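Local coordinates for protein insecticidal Delta-Endotoxin Cry8Ea1 (Bacillus Thuringiensis, PDB 3EB7) that kills insect larvae as a three-domain Cry toxin, probably by binding receptors on midgut cells and opening pores in their membranes, at residues G303-S308 with I315-Y320; F279-S284 with G335-D340. One frame throughout, in Å; residues are numbered along the deposited sequence.

In the fold
Both contacts belong to the middle, beta-rich domain of the toxin, which in Cry toxins is a beta prism built from antiparallel sheets. Their centres lie 11 Å apart and they share one four-stranded sheet, ordered 316-321, 296-310, 278-292, 330-335. Contact 1 pairs the first two of these strands; contact 2 sets strand 278-292 against the chain leaving strand 330-335. Along the chain the order is 279-284, 303-308, 315-320, 335-340, so the hairpin of contact 1 falls between the halves of contact 2. Neighbouring strands 278-292 and 296-310 join them directly, with Ser307 O 2.8 Å from Thr281 N. Contact 2 then carries the chain out of this sheet toward the next, which begins with strand 340-352.

Contact 1. Residues G303-S308 with I315-Y320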
ATOM      1  N   GLY A 303      -0.271  22.547  18.714  1.00 17.55           N
ATOM      2  CA  GLY A 303      -1.608  22.195  18.235  1.00 17.53           C
ATOM      3  C   GLY A 303      -1.708  22.539  16.768  1.00 18.42           C
ATOM      4  O   GLY A 303      -0.847  23.253  16.237  1.00 19.57           O
ATOM      5  N   HIS A 304      -2.720  22.011  16.089  1.00 18.06           N
ATOM      6  CA  HIS A 304      -2.961  22.317  14.677  1.00 16.77           C
ATOM      7  C   HIS A 304      -4.411  22.120  14.309  1.00 17.54           C
ATOM      8  O   HIS A 304      -5.181  21.460  15.006  1.00 17.56           O
ATOM      9  CB  HIS A 304      -2.051  21.504  13.734  1.00 16.36           C
ATOM     10  CG  HIS A 304      -2.303  20.026  13.737  1.00 14.16           C
ATOM     11  ND1 HIS A 304      -1.702  19.169  14.637  1.00 10.69           N
ATOM     12  CD2 HIS A 304      -3.055  19.248  12.921  1.00 13.53           C
ATOM     13  CE1 HIS A 304      -2.101  17.933  14.398  1.00 12.13           C
ATOM     14  NE2 HIS A 304      -2.899  17.945  13.344  1.00 12.18           N
ATOM     15  N   GLN A 305      -4.762  22.706  13.185  1.00 18.43           N
ATOM     16  CA  GLN A 305      -6.075  22.593  12.600  1.00 18.94           C
ATOM     17  C   GLN A 305      -5.831  22.050  11.203  1.00 17.70           C
ATOM     18  O   GLN A 305      -4.997  22.551  10.464  1.00 18.87           O
ATOM     19  CB  GLN A 305      -6.726  23.984  12.582  1.00 19.32           C
ATOM     20  CG  GLN A 305      -8.216  23.943  12.564  1.00 24.39           C
ATOM     21  CD  GLN A 305      -8.861  25.202  12.020  1.00 26.82           C
ATOM     22  OE1 GLN A 305      -9.616  25.845  12.717  1.00 29.59           O
ATOM     23  NE2 GLN A 305      -8.585  25.541  10.774  1.00 28.94           N
ATOM     24  N   ILE A 306      -6.503  20.991  10.839  1.00 17.09           N
ATOM     25  CA  ILE A 306      -6.215  20.343   9.574  1.00 16.67           C
ATOM     26  C   ILE A 306      -7.494  20.141   8.787  1.00 17.36           C
ATOM     27  O   ILE A 306      -8.514  19.738   9.345  1.00 17.67           O
ATOM     28  CB  ILE A 306      -5.435  18.981   9.773  1.00 16.86           C
ATOM     29  CG1 ILE A 306      -5.128  18.319   8.411  1.00 15.99           C
ATOM     30  CG2 ILE A 306      -6.192  18.013  10.730  1.00 14.77           C
ATOM     31  CD1 ILE A 306      -4.075  17.229   8.498  1.00 16.98           C
ATOM     32  N   SER A 307      -7.442  20.433   7.488  1.00 18.34           N
ATOM     33  CA  SER A 307      -8.580  20.217   6.605  1.00 18.96           C
ATOM     34  C   SER A 307      -8.186  19.212   5.558  1.00 19.23           C
ATOM     35  O   SER A 307      -7.060  19.262   5.010  1.00 19.30           O
ATOM     36  CB  SER A 307      -9.033  21.522   5.927  1.00 19.38           C
ATOM     37  OG  SER A 307      -9.491  22.485   6.868  1.00 21.19           O
ATOM     38  N   SER A 308      -9.119  18.297   5.282  1.00 19.94           N
ATOM     39  CA  SER A 308      -9.014  17.335   4.172  1.00 20.40           C
ATOM     40  C   SER A 308     -10.334  17.164   3.441  1.00 20.83           C
ATOM     41  O   SER A 308     -11.423  17.579   3.914  1.00 20.76           O
ATOM     42  CB  SER A 308      -8.558  15.965   4.682  1.00 20.54           C
ATOM     43  OG  SER A 308      -9.363  15.539   5.769  1.00 23.64           O
ATOM     44  N   ILE A 315     -15.161  19.458   2.412  1.00 25.53           N
ATOM     45  CA  ILE A 315     -13.978  19.582   3.249  1.00 25.74           C
ATOM     46  C   ILE A 315     -14.287  19.451   4.755  1.00 26.14           C
ATOM     47  O   ILE A 315     -15.136  20.124   5.278  1.00 26.47           O
ATOM     48  CB  ILE A 315     -13.237  20.915   2.967  1.00 26.07           C
ATOM     49  CG1 ILE A 315     -12.861  20.994   1.489  1.00 24.25           C
ATOM     50  CG2 ILE A 315     -12.013  21.051   3.889  1.00 25.05           C
ATOM     51  CD1 ILE A 315     -12.601  22.412   0.985  1.00 25.09           C
ATOM     52  N   GLN A 316     -13.600  18.562   5.450  1.00 26.64           N
ATOM     53  CA  GLN A 316     -13.796  18.438   6.895  1.00 28.16           C
ATOM     54  C   GLN A 316     -12.572  19.015   7.609  1.00 25.75           C
ATOM     55  O   GLN A 316     -11.453  18.942   7.095  1.00 24.13           O
ATOM     56  CB  GLN A 316     -14.033  16.967   7.273  1.00 27.84           C
ATOM     57  CG  GLN A 316     -13.319  16.501   8.578  1.00 33.39           C
ATOM     58  CD  GLN A 316     -13.101  14.965   8.648  1.00 34.88           C
ATOM     59  OE1 GLN A 316     -14.052  14.185   8.905  1.00 42.63           O
ATOM     60  NE2 GLN A 316     -11.848  14.533   8.436  1.00 39.99           N
ATOM     61  N   THR A 317     -12.803  19.598   8.781  1.00 24.75           N
ATOM     62  CA  THR A 317     -11.766  20.223   9.531  1.00 24.12           C
ATOM     63  C   THR A 317     -11.768  19.698  10.944  1.00 25.00           C
ATOM     64  O   THR A 317     -12.800  19.729  11.619  1.00 25.73           O
ATOM     65  CB  THR A 317     -11.896  21.764   9.525  1.00 24.28           C
ATOM     66  OG1 THR A 317     -11.765  22.252   8.192  1.00 23.15           O
ATOM     67  CG2 THR A 317     -10.815  22.407  10.344  1.00 22.53           C
ATOM     68  N   GLN A 318     -10.616  19.197  11.394  1.00 24.19           N
ATOM     69  CA  GLN A 318     -10.468  18.810  12.790  1.00 24.66           C
ATOM     70  C   GLN A 318      -9.328  19.592  13.436  1.00 24.25           C
ATOM     71  O   GLN A 318      -8.456  20.149  12.770  1.00 23.61           O
ATOM     72  CB  GLN A 318     -10.265  17.289  12.962  1.00 25.08           C
ATOM     73  CG  GLN A 318     -11.046  16.384  11.967  1.00 30.50           C
ATOM     74  CD  GLN A 318     -12.551  16.101  12.295  1.00 39.29           C
ATOM     75  OE1 GLN A 318     -13.099  16.489  13.358  1.00 40.69           O
ATOM     76  NE2 GLN A 318     -13.223  15.402  11.357  1.00 40.92           N
ATOM     77  N   THR A 319      -9.351  19.606  14.756  1.00 24.12           N
ATOM     78  CA  THR A 319      -8.448  20.359  15.587  1.00 24.43           C
ATOM     79  C   THR A 319      -7.721  19.361  16.459  1.00 23.71           C
ATOM     80  O   THR A 319      -8.315  18.353  16.863  1.00 23.59           O
ATOM     81  CB  THR A 319      -9.306  21.332  16.423  1.00 24.59           C
ATOM     82  OG1 THR A 319      -9.249  22.616  15.812  1.00 29.13           O
ATOM     83  CG2 THR A 319      -8.856  21.461  17.823  1.00 28.45           C
ATOM     84  N   TYR A 320      -6.441  19.639  16.735  1.00 23.21           N
ATOM     85  CA  TYR A 320      -5.618  18.844  17.656  1.00 23.45           C
ATOM     86  C   TYR A 320      -4.771  19.728  18.517  1.00 22.98           C
ATOM     87  O   TYR A 320      -4.245  20.724  18.030  1.00 23.07           O
ATOM     88  CB  TYR A 320      -4.646  17.944  16.880  1.00 24.09           C
ATOM     89  CG  TYR A 320      -5.305  16.809  16.156  1.00 23.98           C
ATOM     90  CD1 TYR A 320      -5.435  15.572  16.774  1.00 25.37           C
ATOM     91  CD2 TYR A 320      -5.789  16.961  14.854  1.00 24.41           C
ATOM     92  CE1 TYR A 320      -5.997  14.514  16.124  1.00 22.81           C
ATOM     93  CE2 TYR A 320      -6.383  15.891  14.199  1.00 24.51           C
ATOM     94  CZ  TYR A 320      -6.493  14.689  14.862  1.00 22.86           C
ATOM     95  OH  TYR A 320      -7.066  13.610  14.264  1.00 26.30           O
TER
HETATM   96  O   HOH W   1      -9.808  16.837   8.725  1.00 40.79           O
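Six backbone hydrogen bonds tie His304, Ile306 and Ser308 to Tyr320, Gln318 and Gln316 in three antiparallel hydrogen-bonded pairs, each residue giving its N-H and accepting on its carbonyl. The straightest is Ile306 N to Gln318 O, 2.9 Å with 170° at the hydrogen; His304 N to Tyr320 O is more bent. The strands run nearly antiparallel, as expected of a beta hairpin.

Between these pairs lie the non-hydrogen-bonded ones, Gln305 with Thr319 and Ser307 with Thr317. On their face Ser307 OG and Thr317 OG1 share a short hydrogen bond of 2.6 Å; each hydroxyl lies beside its own backbone N (chi1 -63° in both), which turns the two together. Thr317 CG2 also packs 3.7 Å from Gln305 CG.

On the other face the rings of His304 and Tyr320 lie side by side, their planes 18° apart but slid so far that they barely overlap. Tyr320 CB sits over the His304 imidazole, 3.9 Å from the centroid of that ring, as a CH-pi contact. The imidazole is held at both nitrogens, NE2 by Val419 O and ND1 by Trp301 NE1, which fixes its rotation. A water donates to Gln316 O at 3.1 Å and also bonds Ser308 OG, which is also hydrogen-bonded to Asp278 OD2.

Strand 316-321 is one of the two edge strands of its four-stranded sheet within this chain. Strand 296-310 separates it from strand 278-292, to which Gly303, Gln305 and Ser307 are hydrogen-bonded, while Tyr418 and Thr420 of strand 414-422 lie against the face carrying Ile306 and Tyr320.

Contact 2. Residues F279-S284 with G335-D340; sequences FITRLS and GFTGFD
Thr281 O receives two hydrogen bonds from the chain opposite, from Phe336 N and from Thr337 OG1. Phe336 N is the nearer donor, 2.9 Å from Thr281 O and nearly straight at 164°, yet it sits well above the carbonyl plane. The hydroxyl, Thr337 OG1 to Thr281 O at 3.2 Å, arrives from the opposite face of that plane. With OG1 beside the backbone N of Thr337 (chi1 -53°), the hydroxyl also comes within 3.4 Å of Thr281 CB, and the two threonine side chains run alongside each other.

Phe336 directs its side chain at the strand. Its CD1 meets Ile280 CD1 at 3.8 Å, the isoleucine reaching it because CG1 is anti to the backbone N (chi1 -173°), while Leu283 CB abuts the edge of the ring at CE1. At the end of the pairing, Arg282 and Gly335 form one antiparallel non-hydrogen-bonded pair, and Arg282 NH1 extends back to 3.7 Å from Gly335 CA.

Here strand 278-292 carries a classic beta bulge: Thr281 and Arg282 both face Ser307 of the neighbouring strand. Opposite it, the chain leaves strand 330-335 through a type II turn from Phe336 to Phe339, closed by Phe339 N to Phe336 O, with Gly338 at positive phi. A water bridges this turn to the strand, donating to Ile280 O at 2.6 Å and accepting from Gly338 N at 3.2 Å.

Further out, Phe366 and Phe379 meet the Phe336 ring edge-to-face, and Phe379 does the same to Phe339. Beyond the turn, Asp340 forms salt bridges through OD1 with Arg415 and Arg439, and its OD2 is hydrogen-bonded to Tyr412 OH.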
ATOM      1  N   PHE A 279      -7.630  13.837   0.781  1.00 20.28           N
ATOM      2  CA  PHE A 279      -6.428  14.641   0.499  1.00 20.97           C
ATOM      3  C   PHE A 279      -6.421  15.843   1.403  1.00 20.73           C
ATOM      4  O   PHE A 279      -7.465  16.479   1.561  1.00 21.33           O
ATOM      5  CB  PHE A 279      -6.413  15.113  -0.960  1.00 20.19           C
ATOM      6  CG  PHE A 279      -6.212  13.998  -1.938  1.00 20.32           C
ATOM      7  CD1 PHE A 279      -7.321  13.371  -2.551  1.00 21.06           C
ATOM      8  CD2 PHE A 279      -4.930  13.532  -2.218  1.00 15.68           C
ATOM      9  CE1 PHE A 279      -7.125  12.303  -3.446  1.00 17.42           C
ATOM     10  CE2 PHE A 279      -4.726  12.488  -3.106  1.00 15.59           C
ATOM     11  CZ  PHE A 279      -5.813  11.869  -3.714  1.00 18.85           C
ATOM     12  N   ILE A 280      -5.260  16.134   1.992  1.00 19.88           N
ATOM     13  CA  ILE A 280      -5.067  17.348   2.770  1.00 20.11           C
ATOM     14  C   ILE A 280      -5.272  18.587   1.910  1.00 19.30           C
ATOM     15  O   ILE A 280      -4.780  18.646   0.785  1.00 19.31           O
ATOM     16  CB  ILE A 280      -3.667  17.364   3.514  1.00 19.86           C
ATOM     17  CG1 ILE A 280      -3.554  18.546   4.464  1.00 19.41           C
ATOM     18  CG2 ILE A 280      -2.473  17.402   2.511  1.00 21.40           C
ATOM     19  CD1 ILE A 280      -2.474  18.361   5.562  1.00 21.89           C
ATOM     20  N   THR A 281      -6.013  19.567   2.441  1.00 20.32           N
ATOM     21  CA  THR A 281      -6.244  20.864   1.768  1.00 20.07           C
ATOM     22  C   THR A 281      -5.682  22.095   2.511  1.00 20.15           C
ATOM     23  O   THR A 281      -5.325  23.111   1.908  1.00 20.06           O
ATOM     24  CB  THR A 281      -7.748  21.100   1.482  1.00 20.70           C
ATOM     25  OG1 THR A 281      -8.457  21.166   2.714  1.00 20.85           O
ATOM     26  CG2 THR A 281      -8.322  19.981   0.595  1.00 20.92           C
ATOM     27  N   ARG A 282      -5.576  22.006   3.825  1.00 20.82           N
ATOM     28  CA  ARG A 282      -5.060  23.131   4.589  1.00 20.61           C
ATOM     29  C   ARG A 282      -4.539  22.656   5.927  1.00 20.38           C
ATOM     30  O   ARG A 282      -5.086  21.707   6.500  1.00 19.97           O
ATOM     31  CB  ARG A 282      -6.165  24.177   4.760  1.00 20.78           C
ATOM     32  CG  ARG A 282      -5.654  25.569   5.088  1.00 21.45           C
ATOM     33  CD  ARG A 282      -6.724  26.666   4.932  1.00 21.92           C
ATOM     34  NE  ARG A 282      -6.105  27.991   5.144  1.00 25.98           N
ATOM     35  CZ  ARG A 282      -5.438  28.672   4.208  1.00 24.86           C
ATOM     36  NH1 ARG A 282      -5.341  28.185   2.959  1.00 21.84           N
ATOM     37  NH2 ARG A 282      -4.879  29.846   4.521  1.00 23.70           N
ATOM     38  N   LEU A 283      -3.457  23.273   6.413  1.00 20.14           N
ATOM     39  CA  LEU A 283      -2.981  22.997   7.797  1.00 19.47           C
ATOM     40  C   LEU A 283      -2.654  24.307   8.500  1.00 19.05           C
ATOM     41  O   LEU A 283      -1.935  25.125   7.930  1.00 19.37           O
ATOM     42  CB  LEU A 283      -1.682  22.200   7.732  1.00 19.41           C
ATOM     43  CG  LEU A 283      -1.278  21.084   8.690  1.00 20.13           C
ATOM     44  CD1 LEU A 283       0.196  21.221   8.920  1.00 21.23           C
ATOM     45  CD2 LEU A 283      -2.026  21.072   9.962  1.00 19.78           C
ATOM     46  N   SER A 284      -3.155  24.518   9.709  1.00 18.47           N
ATOM     47  CA  SER A 284      -2.700  25.647  10.534  1.00 20.06           C
ATOM     48  C   SER A 284      -1.949  25.106  11.714  1.00 19.10           C
ATOM     49  O   SER A 284      -2.469  24.242  12.377  1.00 18.90           O
ATOM     50  CB  SER A 284      -3.859  26.501  11.093  1.00 19.80           C
ATOM     51  OG  SER A 284      -4.584  27.089  10.056  1.00 23.37           O
ATOM     52  N   GLY A 335      -1.580  26.456   2.847  1.00 23.22           N
ATOM     53  CA  GLY A 335      -2.559  25.952   1.857  1.00 23.56           C
ATOM     54  C   GLY A 335      -1.960  24.768   1.078  1.00 23.94           C
ATOM     55  O   GLY A 335      -0.900  24.910   0.489  1.00 23.69           O
ATOM     56  N   PHE A 336      -2.624  23.611   1.091  1.00 23.56           N
ATOM     57  CA  PHE A 336      -2.044  22.368   0.557  1.00 23.58           C
ATOM     58  C   PHE A 336      -2.886  21.795  -0.616  1.00 23.32           C
ATOM     59  O   PHE A 336      -2.514  20.762  -1.206  1.00 23.14           O
ATOM     60  CB  PHE A 336      -1.965  21.297   1.659  1.00 24.24           C
ATOM     61  CG  PHE A 336      -0.699  21.313   2.507  1.00 24.85           C
ATOM     62  CD1 PHE A 336      -0.787  21.335   3.884  1.00 24.37           C
ATOM     63  CD2 PHE A 336       0.568  21.240   1.938  1.00 28.71           C
ATOM     64  CE1 PHE A 336       0.361  21.308   4.701  1.00 23.58           C
ATOM     65  CE2 PHE A 336       1.732  21.221   2.754  1.00 27.79           C
ATOM     66  CZ  PHE A 336       1.608  21.242   4.140  1.00 25.29           C
ATOM     67  N   THR A 337      -3.998  22.460  -0.946  1.00 21.36           N
ATOM     68  CA  THR A 337      -4.910  22.019  -2.001  1.00 21.56           C
ATOM     69  C   THR A 337      -4.197  21.715  -3.301  1.00 22.36           C
ATOM     70  O   THR A 337      -3.474  22.575  -3.830  1.00 23.59           O
ATOM     71  CB  THR A 337      -6.102  23.003  -2.200  1.00 21.00           C
ATOM     72  OG1 THR A 337      -6.705  23.202  -0.935  1.00 20.14           O
ATOM     73  CG2 THR A 337      -7.201  22.455  -3.108  1.00 21.08           C
ATOM     74  N   GLY A 338      -4.385  20.475  -3.774  1.00 21.56           N
ATOM     75  CA  GLY A 338      -3.781  19.948  -4.981  1.00 20.66           C
ATOM     76  C   GLY A 338      -2.321  19.562  -4.886  1.00 21.00           C
ATOM     77  O   GLY A 338      -1.778  19.018  -5.830  1.00 20.98           O
ATOM     78  N   PHE A 339      -1.682  19.846  -3.755  1.00 21.00           N
ATOM     79  CA  PHE A 339      -0.258  19.549  -3.551  1.00 20.67           C
ATOM     80  C   PHE A 339       0.011  18.156  -2.971  1.00 20.93           C
ATOM     81  O   PHE A 339      -0.520  17.776  -1.904  1.00 21.03           O
ATOM     82  CB  PHE A 339       0.387  20.571  -2.587  1.00 20.49           C
ATOM     83  CG  PHE A 339       0.864  21.853  -3.251  1.00 20.90           C
ATOM     84  CD1 PHE A 339       0.213  23.057  -3.002  1.00 16.95           C
ATOM     85  CD2 PHE A 339       1.980  21.853  -4.088  1.00 22.55           C
ATOM     86  CE1 PHE A 339       0.629  24.238  -3.593  1.00 19.70           C
ATOM     87  CE2 PHE A 339       2.438  23.066  -4.692  1.00 22.63           C
ATOM     88  CZ  PHE A 339       1.749  24.258  -4.433  1.00 20.33           C
ATOM     89  N   ASP A 340       0.878  17.432  -3.673  1.00 20.59           N
ATOM     90  CA  ASP A 340       1.556  16.263  -3.176  1.00 20.26           C
ATOM     91  C   ASP A 340       2.793  16.712  -2.402  1.00 20.95           C
ATOM     92  O   ASP A 340       3.773  17.184  -3.017  1.00 21.70           O
ATOM     93  CB  ASP A 340       2.004  15.384  -4.354  1.00 20.06           C
ATOM     94  CG  ASP A 340       0.853  14.540  -4.943  1.00 20.34           C
ATOM     95  OD1 ASP A 340      -0.284  14.565  -4.436  1.00 19.53           O
ATOM     96  OD2 ASP A 340       1.077  13.861  -5.954  1.00 21.13           O
TER
HETATM   97  O   HOH W   2      -5.721  18.626  -1.601  1.00 18.83           O
HETATM   98  O   HOH W   3      -2.891  17.578  -0.779  1.00 21.83           O